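Local coordinates for DUF4973 domain-containing protein (Bacteroides thetaiotaomicron, PDB 4QNI) that is of unknown function but probably serves as an auxiliary nutrient-binding lipoprotein of a gut bacterium, at residues Y295-P300 and I305-V310; F217-I222 and T228-Y233. One frame throughout, in Å; residues are numbered along the deposited sequence.

Contact 1 (Y295-P300 and I305-V310); sequences YFNYIP and IIRYHV
Arg-307 NH1 is shared by two oxygens, OD1 of Asn-297 on the facing strand at 2.8 Å and the carbonyl of Gly-258. Asn-297 and Arg-307 form a non-hydrogen-bonded pair of an antiparallel beta hairpin near its turn. OD1 lies in the guanidinium plane, whereas NH1 stands well above the plane of the amide. The arginine reaches this place because its chain runs extended from CG to NE, and its NH2 ends 3.4 Å from Tyr-295 CB. With an alanine here, the Asn-297 amide would probably lose the donor to its OD1 and be freer to turn, and Gly-258 O would lose one too.

On the same face, Tyr-295 and His-309 stack face to face, ring centroids 3.9 Å apart and planes at 16°. The imidazole swings over the phenol with CG anti to its backbone N (chi1 -172°). Histidine suits the place because its edge still offers ND1 to Glu-196 and NE2 to Asp-293, two carboxylates that would probably favour a protonated ring.

The opposite face (Phe-296, Tyr-298, Ile-306, Tyr-308) is mainly aromatic and aliphatic. Phe-296 and Tyr-308 form a hydrogen-bonded pair whose rings, tilted by 26°, are displaced until the centroids stand 5.7 Å apart; Phe-296 CE1 rests 3.7 Å from Tyr-308 CB. Val-310 CG2 meets the edge of the phenylalanine ring, and Tyr-298 CB that of Tyr-308, 3.8 Å from CE2.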
ATOM      1  N   TYR A 295       1.104  44.162  -1.810  1.00 44.68           N
ATOM      2  CA  TYR A 295       1.444  44.097  -0.401  1.00 45.39           C
ATOM      3  C   TYR A 295       0.197  43.896   0.462  1.00 49.79           C
ATOM      4  O   TYR A 295      -0.844  44.481   0.164  1.00 49.60           O
ATOM      5  CB  TYR A 295       2.098  45.404   0.023  1.00 47.27           C
ATOM      6  CG  TYR A 295       3.424  45.707  -0.618  1.00 49.87           C
ATOM      7  CD1 TYR A 295       3.493  46.398  -1.827  1.00 52.07           C
ATOM      8  CD2 TYR A 295       4.616  45.437   0.047  1.00 51.22           C
ATOM      9  CE1 TYR A 295       4.721  46.740  -2.396  1.00 53.59           C
ATOM     10  CE2 TYR A 295       5.843  45.805  -0.494  1.00 53.20           C
ATOM     11  CZ  TYR A 295       5.893  46.442  -1.726  1.00 60.21           C
ATOM     12  OH  TYR A 295       7.099  46.800  -2.268  1.00 64.67           O
ATOM     13  N   PHE A 296       0.319  43.159   1.577  1.00 45.86           N
ATOM     14  CA  PHE A 296      -0.782  43.003   2.534  1.00 45.18           C
ATOM     15  C   PHE A 296      -0.229  42.625   3.898  1.00 52.01           C
ATOM     16  O   PHE A 296       0.885  42.105   3.986  1.00 51.76           O
ATOM     17  CB  PHE A 296      -1.830  41.964   2.055  1.00 44.35           C
ATOM     18  CG  PHE A 296      -1.442  40.525   2.277  1.00 44.46           C
ATOM     19  CD1 PHE A 296      -0.583  39.876   1.399  1.00 44.87           C
ATOM     20  CD2 PHE A 296      -1.935  39.815   3.372  1.00 46.21           C
ATOM     21  CE1 PHE A 296      -0.221  38.546   1.608  1.00 45.21           C
ATOM     22  CE2 PHE A 296      -1.568  38.485   3.585  1.00 48.03           C
ATOM     23  CZ  PHE A 296      -0.725  37.855   2.691  1.00 45.58           C
ATOM     24  N   ASN A 297      -1.043  42.813   4.946  1.00 50.16           N
ATOM     25  CA  ASN A 297      -0.689  42.455   6.314  1.00 51.32           C
ATOM     26  C   ASN A 297      -1.387  41.180   6.742  1.00 54.82           C
ATOM     27  O   ASN A 297      -2.620  41.100   6.698  1.00 55.48           O
ATOM     28  CB  ASN A 297      -1.062  43.577   7.296  1.00 52.98           C
ATOM     29  CG  ASN A 297      -0.363  44.896   7.079  1.00 72.21           C
ATOM     30  OD1 ASN A 297       0.826  44.955   6.763  1.00 63.90           O
ATOM     31  ND2 ASN A 297      -1.073  45.987   7.317  1.00 63.69           N
ATOM     32  N   TYR A 298      -0.614  40.170   7.131  1.00 50.03           N
ATOM     33  CA  TYR A 298      -1.183  38.963   7.697  1.00 48.10           C
ATOM     34  C   TYR A 298      -1.145  39.161   9.221  1.00 54.70           C
ATOM     35  O   TYR A 298      -0.128  39.629   9.747  1.00 53.33           O
ATOM     36  CB  TYR A 298      -0.469  37.680   7.242  1.00 47.82           C
ATOM     37  CG  TYR A 298      -1.071  36.453   7.887  1.00 49.71           C
ATOM     38  CD1 TYR A 298      -2.378  36.066   7.605  1.00 49.90           C
ATOM     39  CD2 TYR A 298      -0.376  35.739   8.863  1.00 52.15           C
ATOM     40  CE1 TYR A 298      -2.979  35.003   8.277  1.00 51.02           C
ATOM     41  CE2 TYR A 298      -0.958  34.645   9.512  1.00 52.19           C
ATOM     42  CZ  TYR A 298      -2.262  34.289   9.221  1.00 55.56           C
ATOM     43  OH  TYR A 298      -2.851  33.225   9.865  1.00 57.43           O
ATOM     44  N   ILE A 299      -2.276  38.865   9.912  1.00 52.72           N
ATOM     45  CA  ILE A 299      -2.407  39.040  11.356  1.00 55.26           C
ATOM     46  C   ILE A 299      -2.685  37.654  11.984  1.00 59.79           C
ATOM     47  O   ILE A 299      -3.833  37.195  11.978  1.00 59.03           O
ATOM     48  CB  ILE A 299      -3.484  40.130  11.719  1.00 59.50           C
ATOM     49  CG1 ILE A 299      -3.226  41.486  10.986  1.00 60.68           C
ATOM     50  CG2 ILE A 299      -3.561  40.378  13.223  1.00 61.27           C
ATOM     51  CD1 ILE A 299      -4.132  41.718   9.766  1.00 66.64           C
ATOM     52  N   PRO A 300      -1.628  36.936  12.442  1.00 57.95           N
ATOM     53  CA  PRO A 300      -1.849  35.608  13.056  1.00 58.63           C
ATOM     54  C   PRO A 300      -2.639  35.738  14.367  1.00 66.25           C
ATOM     55  O   PRO A 300      -3.657  35.073  14.559  1.00 65.72           O
ATOM     56  CB  PRO A 300      -0.430  35.079  13.304  1.00 61.42           C
ATOM     57  CG  PRO A 300       0.499  36.050  12.651  1.00 65.76           C
ATOM     58  CD  PRO A 300      -0.208  37.337  12.506  1.00 60.95           C
ATOM     59  N   ILE A 305       1.649  41.795  13.300  1.00 68.04           N
ATOM     60  CA  ILE A 305       1.455  42.178  11.899  1.00 65.91           C
ATOM     61  C   ILE A 305       2.701  41.777  11.084  1.00 67.62           C
ATOM     62  O   ILE A 305       3.801  42.291  11.336  1.00 69.35           O
ATOM     63  CB  ILE A 305       1.146  43.711  11.732  1.00 70.77           C
ATOM     64  CG1 ILE A 305       0.251  44.357  12.844  1.00 74.78           C
ATOM     65  CG2 ILE A 305       0.697  44.077  10.336  1.00 68.57           C
ATOM     66  CD1 ILE A 305      -1.235  43.832  13.062  1.00 86.99           C
ATOM     67  N   ILE A 306       2.513  40.871  10.105  1.00 59.42           N
ATOM     68  CA  ILE A 306       3.541  40.410   9.167  1.00 56.90           C
ATOM     69  C   ILE A 306       3.163  40.915   7.782  1.00 57.78           C
ATOM     70  O   ILE A 306       2.264  40.355   7.146  1.00 54.60           O
ATOM     71  CB  ILE A 306       3.746  38.872   9.172  1.00 58.49           C
ATOM     72  CG1 ILE A 306       3.836  38.298  10.601  1.00 59.06           C
ATOM     73  CG2 ILE A 306       4.966  38.489   8.310  1.00 58.46           C
ATOM     74  CD1 ILE A 306       3.555  36.851  10.676  1.00 56.22           C
ATOM     75  N   ARG A 307       3.843  41.979   7.329  1.00 54.70           N
ATOM     76  CA  ARG A 307       3.583  42.591   6.032  1.00 52.89           C
ATOM     77  C   ARG A 307       4.311  41.837   4.920  1.00 55.37           C
ATOM     78  O   ARG A 307       5.547  41.799   4.880  1.00 55.56           O
ATOM     79  CB  ARG A 307       3.963  44.069   6.038  1.00 53.40           C
ATOM     80  CG  ARG A 307       3.562  44.765   4.750  1.00 58.49           C
ATOM     81  CD  ARG A 307       3.343  46.237   4.992  1.00 60.12           C
ATOM     82  NE  ARG A 307       2.773  46.917   3.830  1.00 55.20           N
ATOM     83  CZ  ARG A 307       1.483  46.932   3.517  1.00 62.89           C
ATOM     84  NH1 ARG A 307       0.604  46.269   4.264  1.00 45.20           N
ATOM     85  NH2 ARG A 307       1.059  47.608   2.461  1.00 52.45           N
ATOM     86  N   TYR A 308       3.533  41.230   4.017  1.00 50.36           N
ATOM     87  CA  TYR A 308       4.087  40.473   2.898  1.00 49.32           C
ATOM     88  C   TYR A 308       4.075  41.241   1.614  1.00 51.32           C
ATOM     89  O   TYR A 308       3.147  42.010   1.365  1.00 50.35           O
ATOM     90  CB  TYR A 308       3.298  39.181   2.677  1.00 50.23           C
ATOM     91  CG  TYR A 308       3.559  38.130   3.726  1.00 52.78           C
ATOM     92  CD1 TYR A 308       4.688  37.322   3.660  1.00 55.00           C
ATOM     93  CD2 TYR A 308       2.666  37.927   4.772  1.00 53.45           C
ATOM     94  CE1 TYR A 308       4.925  36.335   4.607  1.00 56.69           C
ATOM     95  CE2 TYR A 308       2.894  36.944   5.731  1.00 55.50           C
ATOM     96  CZ  TYR A 308       4.028  36.148   5.644  1.00 63.27           C
ATOM     97  OH  TYR A 308       4.284  35.166   6.572  1.00 60.92           O
ATOM     98  N   HIS A 309       5.113  41.017   0.790  1.00 47.59           N
ATOM     99  CA  HIS A 309       5.227  41.489  -0.569  1.00 45.97           C
ATOM    100  C   HIS A 309       5.098  40.264  -1.477  1.00 46.04           C
ATOM    101  O   HIS A 309       5.957  39.384  -1.470  1.00 46.40           O
ATOM    102  CB  HIS A 309       6.520  42.279  -0.827  1.00 48.44           C
ATOM    103  CG  HIS A 309       6.571  42.937  -2.181  1.00 51.58           C
ATOM    104  ND1 HIS A 309       7.712  43.585  -2.622  1.00 54.51           N
ATOM    105  CD2 HIS A 309       5.619  43.039  -3.144  1.00 52.14           C
ATOM    106  CE1 HIS A 309       7.422  44.050  -3.829  1.00 53.44           C
ATOM    107  NE2 HIS A 309       6.176  43.738  -4.187  1.00 52.29           N
ATOM    108  N   VAL A 310       3.988  40.189  -2.207  1.00 40.58           N
ATOM    109  CA  VAL A 310       3.651  39.103  -3.140  1.00 39.63           C
ATOM    110  C   VAL A 310       3.922  39.633  -4.537  1.00 46.29           C
ATOM    111  O   VAL A 310       3.383  40.685  -4.894  1.00 46.52           O
ATOM    112  CB  VAL A 310       2.175  38.676  -2.934  1.00 41.75           C
ATOM    113  CG1 VAL A 310       1.782  37.528  -3.863  1.00 40.09           C
ATOM    114  CG2 VAL A 310       1.914  38.331  -1.464  1.00 41.68           C
TER

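Contact 2 (F217-I222 and T228-Y233); sequences FTYAGI and TDRRKY. With EDO (1,2-ethanediol), chain E.
Tyr-219 lays one face of its ring against the aliphatic chain of Arg-230, with CG of the arginine 4.2 Å from the ring centroid and 25° off the normal, a CH-pi contact. Phe-217 covers the opposite face through CE1, so the phenol is sandwiched between an aromatic edge and a string of methylenes. CD of the arginine comes to 3.1 Å from Tyr-219 OH, and the bend at chi3 (-54°) beyond it turns the guanidinium steeply, 73° from the ring plane, with the hydroxyl at its edge. An arginine suits this spot because its methylenes can cover the ring while its charged end travels on: NH2 bonds to the carbonyls of Ser-133 and Glu-90, in the other half of the protein.

The contact lies in the connection between the neighbouring antiparallel strands 215-219 and 234-240. Ala-220 N donates to Tyr-233 O at 2.6 Å, carrying their pairing past the end of the first strand, and the same oxygen sits at the edge of the Tyr-219 ring. Beside this bond Ala-220 CB meets Tyr-233 CB at 3.8 Å, a methyl being small enough to let the backbones come together. Tyr-233 is brought round by a short 3-10 turn in which its N bonds to Arg-230 O. On the far side of the strand, Thr-218 OG1 donates to Tyr-219 O and weakly accepts from O1 of a bound 1,2-ethanediol.

Arg-231 runs alongside Arg-230, and its salt bridge to Glu-134, together with the carbonyls that receive Arg-230, probably offsets the closeness of the two cations; the apolar half thus packs the loop against the end of strand 215-219, while the polar half ties it to the neighbouring domain.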
ATOM      1  N   PHE A 217     -10.757  34.661  -7.542  1.00 36.11           N
ATOM      2  CA  PHE A 217     -10.020  35.186  -6.413  1.00 35.57           C
ATOM      3  C   PHE A 217      -8.959  34.137  -6.004  1.00 39.52           C
ATOM      4  O   PHE A 217      -9.088  32.941  -6.307  1.00 38.15           O
ATOM      5  CB  PHE A 217     -10.890  35.671  -5.219  1.00 36.56           C
ATOM      6  CG  PHE A 217     -11.389  34.574  -4.309  1.00 36.39           C
ATOM      7  CD1 PHE A 217     -10.573  34.050  -3.311  1.00 36.52           C
ATOM      8  CD2 PHE A 217     -12.675  34.056  -4.460  1.00 37.04           C
ATOM      9  CE1 PHE A 217     -11.019  33.015  -2.502  1.00 38.55           C
ATOM     10  CE2 PHE A 217     -13.118  33.016  -3.659  1.00 39.09           C
ATOM     11  CZ  PHE A 217     -12.289  32.502  -2.684  1.00 38.52           C
ATOM     12  N   THR A 218      -7.893  34.608  -5.360  1.00 36.73           N
ATOM     13  CA  THR A 218      -6.912  33.749  -4.699  1.00 36.36           C
ATOM     14  C   THR A 218      -6.888  34.223  -3.248  1.00 39.81           C
ATOM     15  O   THR A 218      -7.288  35.367  -2.970  1.00 41.01           O
ATOM     16  CB  THR A 218      -5.496  33.822  -5.331  1.00 45.18           C
ATOM     17  OG1 THR A 218      -4.855  35.029  -4.903  1.00 47.37           O
ATOM     18  CG2 THR A 218      -5.448  33.631  -6.889  1.00 36.14           C
ATOM     19  N   TYR A 219      -6.407  33.410  -2.328  1.00 34.90           N
ATOM     20  CA  TYR A 219      -6.137  33.949  -1.009  1.00 36.20           C
ATOM     21  C   TYR A 219      -4.817  34.761  -1.108  1.00 41.18           C
ATOM     22  O   TYR A 219      -4.000  34.493  -1.995  1.00 39.53           O
ATOM     23  CB  TYR A 219      -6.068  32.861   0.069  1.00 37.53           C
ATOM     24  CG  TYR A 219      -7.412  32.206   0.290  1.00 36.62           C
ATOM     25  CD1 TYR A 219      -8.461  32.909   0.876  1.00 38.23           C
ATOM     26  CD2 TYR A 219      -7.653  30.905  -0.136  1.00 35.36           C
ATOM     27  CE1 TYR A 219      -9.725  32.346   0.992  1.00 40.49           C
ATOM     28  CE2 TYR A 219      -8.901  30.315   0.021  1.00 35.55           C
ATOM     29  CZ  TYR A 219      -9.936  31.041   0.581  1.00 42.56           C
ATOM     30  OH  TYR A 219     -11.159  30.463   0.763  1.00 43.90           O
ATOM     31  N   ALA A 220      -4.656  35.788  -0.257  1.00 39.60           N
ATOM     32  CA  ALA A 220      -3.466  36.635  -0.245  1.00 41.14           C
ATOM     33  C   ALA A 220      -2.216  35.833   0.114  1.00 45.51           C
ATOM     34  O   ALA A 220      -2.222  35.071   1.079  1.00 46.52           O
ATOM     35  CB  ALA A 220      -3.662  37.794   0.726  1.00 43.24           C
ATOM     36  N   GLY A 221      -1.188  35.966  -0.709  1.00 42.99           N
ATOM     37  CA  GLY A 221       0.083  35.274  -0.555  1.00 44.10           C
ATOM     38  C   GLY A 221       0.059  33.813  -0.143  1.00 49.23           C
ATOM     39  O   GLY A 221      -0.378  32.943  -0.900  1.00 47.28           O
ATOM     40  N   ILE A 222       0.562  33.541   1.071  1.00 48.41           N
ATOM     41  CA  ILE A 222       0.718  32.191   1.635  1.00 48.38           C
ATOM     42  C   ILE A 222      -0.560  31.654   2.255  1.00 51.56           C
ATOM     43  O   ILE A 222      -0.614  30.464   2.583  1.00 51.23           O
ATOM     44  CB  ILE A 222       1.881  32.142   2.644  1.00 53.11           C
ATOM     45  CG1 ILE A 222       1.680  33.166   3.773  1.00 53.76           C
ATOM     46  CG2 ILE A 222       3.201  32.350   1.912  1.00 56.77           C
ATOM     47  CD1 ILE A 222       2.479  32.924   4.872  1.00 66.34           C
ATOM     48  N   THR A 228      -8.030  29.165   9.051  1.00 48.90           N
ATOM     49  CA  THR A 228      -9.347  29.411   9.643  1.00 47.89           C
ATOM     50  C   THR A 228      -9.782  30.859   9.377  1.00 50.50           C
ATOM     51  O   THR A 228     -10.977  31.130   9.344  1.00 50.11           O
ATOM     52  CB  THR A 228      -9.364  29.081  11.150  1.00 54.78           C
ATOM     53  OG1 THR A 228      -8.513  29.991  11.838  1.00 56.77           O
ATOM     54  CG2 THR A 228      -8.971  27.637  11.464  1.00 52.41           C
ATOM     55  N   ASP A 229      -8.817  31.777   9.169  1.00 48.81           N
ATOM     56  CA  ASP A 229      -9.055  33.221   8.898  1.00 49.30           C
ATOM     57  C   ASP A 229      -9.021  33.606   7.378  1.00 49.97           C
ATOM     58  O   ASP A 229      -9.050  34.805   7.079  1.00 50.07           O
ATOM     59  CB  ASP A 229      -8.052  34.112   9.692  1.00 52.65           C
ATOM     60  CG  ASP A 229      -6.573  33.761   9.582  1.00 59.68           C
ATOM     61  OD1 ASP A 229      -6.255  32.699   9.002  1.00 56.77           O
ATOM     62  OD2 ASP A 229      -5.729  34.547  10.107  1.00 69.02           O
ATOM     63  N   ARG A 230      -9.021  32.600   6.448  1.00 44.76           N
ATOM     64  CA  ARG A 230      -9.073  32.715   4.965  1.00 44.03           C
ATOM     65  C   ARG A 230      -9.775  33.964   4.442  1.00 48.18           C
ATOM     66  O   ARG A 230      -9.235  34.705   3.613  1.00 46.50           O
ATOM     67  CB  ARG A 230      -9.945  31.563   4.367  1.00 44.35           C
ATOM     68  CG  ARG A 230      -9.381  30.199   4.338  1.00 55.00           C
ATOM     69  CD  ARG A 230     -10.176  29.242   3.477  1.00 52.90           C
ATOM     70  NE  ARG A 230     -11.604  29.109   3.761  1.00 54.92           N
ATOM     71  CZ  ARG A 230     -12.122  28.340   4.716  1.00 68.55           C
ATOM     72  NH1 ARG A 230     -11.333  27.704   5.570  1.00 69.45           N
ATOM     73  NH2 ARG A 230     -13.432  28.257   4.865  1.00 46.79           N
ATOM     74  N   ARG A 231     -11.068  34.089   4.851  1.00 45.48           N
ATOM     75  CA  ARG A 231     -12.075  35.048   4.378  1.00 45.63           C
ATOM     76  C   ARG A 231     -11.618  36.511   4.511  1.00 48.66           C
ATOM     77  O   ARG A 231     -12.080  37.367   3.752  1.00 47.08           O
ATOM     78  CB  ARG A 231     -13.418  34.800   5.097  1.00 46.63           C
ATOM     79  CG  ARG A 231     -14.006  33.395   4.830  1.00 55.64           C
ATOM     80  CD  ARG A 231     -15.122  33.062   5.810  1.00 52.79           C
ATOM     81  NE  ARG A 231     -15.751  31.752   5.601  1.00 52.14           N
ATOM     82  CZ  ARG A 231     -15.331  30.602   6.138  1.00 69.83           C
ATOM     83  NH1 ARG A 231     -14.211  30.562   6.854  1.00 50.55           N
ATOM     84  NH2 ARG A 231     -16.006  29.472   5.922  1.00 53.83           N
ATOM     85  N   LYS A 232     -10.685  36.781   5.432  1.00 46.61           N
ATOM     86  CA  LYS A 232     -10.109  38.110   5.627  1.00 48.43           C
ATOM     87  C   LYS A 232      -9.068  38.429   4.523  1.00 51.55           C
ATOM     88  O   LYS A 232      -8.679  39.586   4.379  1.00 52.38           O
ATOM     89  CB  LYS A 232      -9.424  38.182   7.020  1.00 53.17           C
ATOM     90  CG  LYS A 232     -10.182  38.950   8.102  1.00 73.43           C
ATOM     91  CD  LYS A 232      -9.380  39.079   9.431  1.00 85.66           C
ATOM     92  CE  LYS A 232      -8.405  40.253   9.484  1.00 92.60           C
ATOM     93  NZ  LYS A 232      -7.931  40.548  10.870  1.00 91.95           N
ATOM     94  N   TYR A 233      -8.621  37.408   3.753  1.00 46.35           N
ATOM     95  CA  TYR A 233      -7.532  37.569   2.782  1.00 45.32           C
ATOM     96  C   TYR A 233      -7.868  37.195   1.305  1.00 46.11           C
ATOM     97  O   TYR A 233      -7.016  36.609   0.625  1.00 43.47           O
ATOM     98  CB  TYR A 233      -6.334  36.743   3.281  1.00 46.25           C
ATOM     99  CG  TYR A 233      -5.921  37.141   4.682  1.00 49.57           C
ATOM    100  CD1 TYR A 233      -5.182  38.302   4.909  1.00 52.08           C
ATOM    101  CD2 TYR A 233      -6.312  36.388   5.789  1.00 50.49           C
ATOM    102  CE1 TYR A 233      -4.826  38.692   6.194  1.00 54.15           C
ATOM    103  CE2 TYR A 233      -5.961  36.772   7.084  1.00 52.69           C
ATOM    104  CZ  TYR A 233      -5.225  37.928   7.280  1.00 60.04           C
ATOM    105  OH  TYR A 233      -4.882  38.328   8.549  1.00 64.57           O
TER
HETATM  106  C1  EDO E 403      -1.825  35.089  -5.758  1.00 48.47           C
HETATM  107  O1  EDO E 403      -2.138  36.361  -5.228  1.00 44.81           O
HETATM  108  C2  EDO E 403      -0.357  34.775  -5.535  1.00 50.90           C
HETATM  109  O2  EDO E 403      -0.113  34.544  -4.161  1.00 56.54           O

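Contacts 1 and 2 lie about 11 Å apart, centre to centre, and reach the same large antiparallel sheet, with the 228-233 loop folded against the hairpin. Tyr-233 OH approaches Ile-299 N at 3.0 Å, a probable hydrogen bond where the hairpin strand ends. Tyr-298 OH makes another, also probable, with Asp-229 OD2 at 3.2 Å. Ala-220 packs on Phe-296, so contact 2 helps cover the Phe-296 face of contact 1. Pro-280 of the second subunit touches Tyr-308 and Ile-222, one from each contact. The 1,2-ethanediol, probably a crystallisation additive, sits between Thr-218 of contact 2 and Val-310 of contact 1, whose side chain is about 4 Å from it, nearest atoms.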